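Local structure of internalin (Listeria monocytogenes serotype 4b, 4FMZ) at residues A[145-148]-A[149-152]; A[171-174]-A[175-178]. The protein is a leucine-rich-repeat internalin that probably takes part in bacterial adhesion to host cells and their invasion. All blocks are in the same frame, centred on the assembly; numbering follows the deposited sequence.

Contacts 1 and 2 fall on successive turns of the leucine-rich-repeat solenoid, on the return side of each coil, away from its short parallel strand. Contact 1 (145-152) comes first, in the loop between strands 136-138 and 159-161; contact 2 (171-178) follows in the loop between strands 159-161 and 181-183. Their centres are about 11 Å apart, and the two pieces touch. Pro172 packs on the backbone at Leu148 and Ser149, Leu176 lies against the carbonyl of Leu151, and a probable hydrogen bond joins Asn175 ND2 to Ser152 O. Neighbouring coils are thus tied together away from their strands, extending the stacking of the repeats to this side of the solenoid.

Contact 1 (A[145-148]-A[149-152]); sequences LSDL and SPLS
Asp147 reaches over the start of the short 3-10 turn that begins at Ser149 and grips that serine twice through a single carboxylate oxygen. OD1 of Asp147 takes the Ser149 N proton at 3.0 Å along a nearly straight N-H (160°), which makes an Asx turn, and the Ser149 OG proton is added to it at 2.7 Å. The hydroxyl comes in on the syn side and the amide on the anti side, both from the same face of the carboxylate plane and tilted well out of it. With CG of Asp147 anti to its own backbone N (chi1 -172°), the acid swings forward to the turn. Aspartate suits this place because its short side chain brings one acceptor to an amide two residues on, and serine adds a second donor from the same residue. This polar grip is the exposed side of the contact.

The inner side is apolar and closely packed. In leucine-rich repeats of this kind, each coil returns from its strand through a loop that often holds a short 3-10 turn, and its leucines point into the core of the solenoid. Leu148 and Leu151 do so here: CD2 of Leu148 meets CD1 of Leu151 at 3.8 Å, the two side chains crossing at a slant. Leu148 also packs on Val167 and Ile173 of the next coil, while Leu151 touches Ile125 of the preceding one. The turn is closed by Leu151 N donating to Leu148 O at 3.0 Å. Proline suits position 150 in the first turn, where no N-H is needed; CD of Pro150 lies 3.3 Å from C of Leu148.

Contact 2 (A[171-174]-A[175-178]); sequences TPIA and NLTD
The loop that carries the chain back from strand 159-161 of the leucine-rich-repeat solenoid takes helical backbone angles from Thr171 to Asn175, then makes an inverse gamma turn centred on Leu176. Leu176 N gives its proton to Ile173 O at 3.0 Å. One residue earlier, a weak bond of 3.4 Å runs from Asn175 N to Pro172 O. Proline fits the opening of such a turn, where its restricted phi is already helical and no N-H is required of it.

Beneath the backbone, Ile173 and Leu176 turn their branched chains to the core and share Leu160 of the strand as a neighbour. Their mutual contact is loose, CG2 of Ile173 standing 4.4 Å from CD1 of Leu176. More intimate is the way Leu176 lies under the turn: its CB and CG are each 3.5 Å from Ile173 O, with CG placed beside its own backbone N (chi1 -40°).

On the outer side, the side-chain amide of Asn175 points to the preceding coil, while CB of Asn175 lies 3.6 Å from Pro172 O. Ala174, small and partly exposed, keeps its side chain clear of its own carbonyl, which accepts from Ser197 OG. A methyl packs on that same oxygen: CG2 of Thr177 rests 3.5 Å from Ala174 O.

Contact 1 (A[145-148]-A[149-152])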
loop_
_atom_site.group_PDB
_atom_site.type_symbol
_atom_site.label_atom_id
_atom_site.label_comp_id
_atom_site.label_asym_id
_atom_site.label_seq_id
_atom_site.Cartn_x
_atom_site.Cartn_y
_atom_site.Cartn_z
ATOM N N LEU A 145 6.921 -7.573 -12.064
ATOM C CA LEU A 145 8.046 -7.107 -11.258
ATOM C C LEU A 145 8.483 -8.211 -10.269
ATOM O O LEU A 145 7.622 -8.853 -9.670
ATOM C CB LEU A 145 7.639 -5.826 -10.504
ATOM C CG LEU A 145 8.654 -5.207 -9.535
ATOM C CD1 LEU A 145 9.923 -4.734 -10.260
ATOM C CD2 LEU A 145 8.025 -4.059 -8.766
ATOM N N SER A 146 9.806 -8.427 -10.097
ATOM C CA SER A 146 10.302 -9.428 -9.138
ATOM C C SER A 146 11.583 -8.983 -8.423
ATOM O O SER A 146 11.798 -9.375 -7.277
ATOM C CB SER A 146 10.538 -10.775 -9.814
ATOM O OG SER A 146 11.598 -10.710 -10.753
ATOM N N ASP A 147 12.439 -8.208 -9.105
ATOM C CA ASP A 147 13.721 -7.737 -8.593
ATOM C C ASP A 147 13.619 -6.322 -7.975
ATOM O O ASP A 147 13.584 -5.318 -8.701
ATOM C CB ASP A 147 14.769 -7.763 -9.719
ATOM C CG ASP A 147 16.196 -7.484 -9.290
ATOM O OD1 ASP A 147 16.406 -7.157 -8.105
ATOM O OD2 ASP A 147 17.100 -7.575 -10.147
ATOM N N LEU A 148 13.637 -6.254 -6.633
ATOM C CA LEU A 148 13.564 -4.972 -5.923
ATOM C C LEU A 148 14.937 -4.407 -5.540
ATOM O O LEU A 148 14.977 -3.390 -4.847
ATOM C CB LEU A 148 12.714 -5.100 -4.649
ATOM C CG LEU A 148 11.231 -5.391 -4.817
ATOM C CD1 LEU A 148 10.599 -5.582 -3.479
ATOM C CD2 LEU A 148 10.500 -4.275 -5.599
ATOM N N SER A 149 16.054 -5.014 -6.007
ATOM C CA SER A 149 17.401 -4.566 -5.618
ATOM C C SER A 149 17.666 -3.062 -5.903
ATOM O O SER A 149 18.287 -2.435 -5.040
ATOM C CB SER A 149 18.499 -5.444 -6.216
ATOM O OG SER A 149 18.460 -5.497 -7.633
ATOM N N PRO A 150 17.128 -2.415 -6.981
ATOM C CA PRO A 150 17.397 -0.975 -7.175
ATOM C C PRO A 150 16.757 -0.046 -6.122
ATOM O O PRO A 150 17.038 1.147 -6.137
ATOM C CB PRO A 150 16.815 -0.699 -8.565
ATOM C CG PRO A 150 16.745 -2.034 -9.228
ATOM C CD PRO A 150 16.390 -2.965 -8.136
ATOM N N LEU A 151 15.929 -0.571 -5.199
ATOM C CA LEU A 151 15.332 0.240 -4.124
ATOM C C LEU A 151 16.281 0.431 -2.922
ATOM O O LEU A 151 16.047 1.330 -2.113
ATOM C CB LEU A 151 14.042 -0.409 -3.592
ATOM C CG LEU A 151 12.887 -0.655 -4.551
ATOM C CD1 LEU A 151 11.638 -1.111 -3.785
ATOM C CD2 LEU A 151 12.581 0.568 -5.372
ATOM N N SER A 152 17.310 -0.434 -2.794
ATOM C CA SER A 152 18.227 -0.542 -1.653
ATOM C C SER A 152 18.840 0.788 -1.142
ATOM O O SER A 152 19.082 0.879 0.064
ATOM C CB SER A 152 19.329 -1.558 -1.936
ATOM O OG SER A 152 20.218 -1.158 -2.965
#

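Contact 2 (A[171-174]-A[175-178])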
loop_
_atom_site.group_PDB
_atom_site.type_symbol
_atom_site.label_atom_id
_atom_site.label_comp_id
_atom_site.label_asym_id
_atom_site.label_seq_id
_atom_site.Cartn_x
_atom_site.Cartn_y
_atom_site.Cartn_z
ATOM N N THR A 171 14.763 -8.922 0.570
ATOM C CA THR A 171 16.062 -8.501 1.131
ATOM C C THR A 171 16.369 -7.010 0.824
ATOM O O THR A 171 16.750 -6.314 1.763
ATOM C CB THR A 171 17.238 -9.415 0.680
ATOM O OG1 THR A 171 16.941 -10.768 1.017
ATOM C CG2 THR A 171 18.558 -9.050 1.344
ATOM N N PRO A 172 16.140 -6.458 -0.401
ATOM C CA PRO A 172 16.425 -5.020 -0.605
ATOM C C PRO A 172 15.623 -4.087 0.312
ATOM O O PRO A 172 16.112 -2.999 0.620
ATOM C CB PRO A 172 16.039 -4.786 -2.070
ATOM C CG PRO A 172 16.147 -6.135 -2.703
ATOM C CD PRO A 172 15.675 -7.086 -1.659
ATOM N N ILE A 173 14.402 -4.502 0.740
ATOM C CA ILE A 173 13.517 -3.686 1.595
ATOM C C ILE A 173 14.106 -3.576 3.023
ATOM O O ILE A 173 13.803 -2.608 3.727
ATOM C CB ILE A 173 12.055 -4.224 1.606
ATOM C CG1 ILE A 173 11.478 -4.267 0.172
ATOM C CG2 ILE A 173 11.142 -3.379 2.527
ATOM C CD1 ILE A 173 10.131 -4.984 0.076
ATOM N N ALA A 174 14.964 -4.530 3.435
ATOM C CA ALA A 174 15.604 -4.501 4.759
ATOM C C ALA A 174 16.397 -3.197 4.985
ATOM O O ALA A 174 16.484 -2.727 6.120
ATOM C CB ALA A 174 16.521 -5.700 4.939
ATOM N N ASN A 175 16.933 -2.599 3.899
ATOM C CA ASN A 175 17.725 -1.364 3.962
ATOM C C ASN A 175 16.899 -0.114 4.234
ATOM O O ASN A 175 17.449 0.931 4.603
ATOM C CB ASN A 175 18.471 -1.156 2.638
ATOM C CG ASN A 175 19.632 -2.074 2.390
ATOM O OD1 ASN A 175 19.898 -3.020 3.134
ATOM N ND2 ASN A 175 20.381 -1.776 1.343
ATOM N N LEU A 176 15.596 -0.202 4.020
ATOM C CA LEU A 176 14.706 0.951 4.112
ATOM C C LEU A 176 14.145 1.074 5.527
ATOM O O LEU A 176 12.935 1.007 5.731
ATOM C CB LEU A 176 13.593 0.807 3.034
ATOM C CG LEU A 176 14.068 0.251 1.659
ATOM C CD1 LEU A 176 12.931 0.162 0.661
ATOM C CD2 LEU A 176 15.239 1.073 1.073
ATOM N N THR A 177 15.034 1.354 6.499
ATOM C CA THR A 177 14.695 1.361 7.931
ATOM C C THR A 177 13.878 2.570 8.380
ATOM O O THR A 177 13.394 2.537 9.515
ATOM C CB THR A 177 15.946 1.189 8.796
ATOM O OG1 THR A 177 16.808 2.314 8.625
ATOM C CG2 THR A 177 16.671 -0.108 8.494
ATOM N N ASP A 178 13.664 3.585 7.511
ATOM C CA ASP A 178 12.788 4.712 7.852
ATOM C C ASP A 178 11.328 4.390 7.502
ATOM O O ASP A 178 10.451 5.229 7.750
ATOM C CB ASP A 178 13.217 6.005 7.152
ATOM C CG ASP A 178 14.282 6.792 7.889
ATOM O OD1 ASP A 178 14.392 6.637 9.130
ATOM O OD2 ASP A 178 14.971 7.603 7.236
#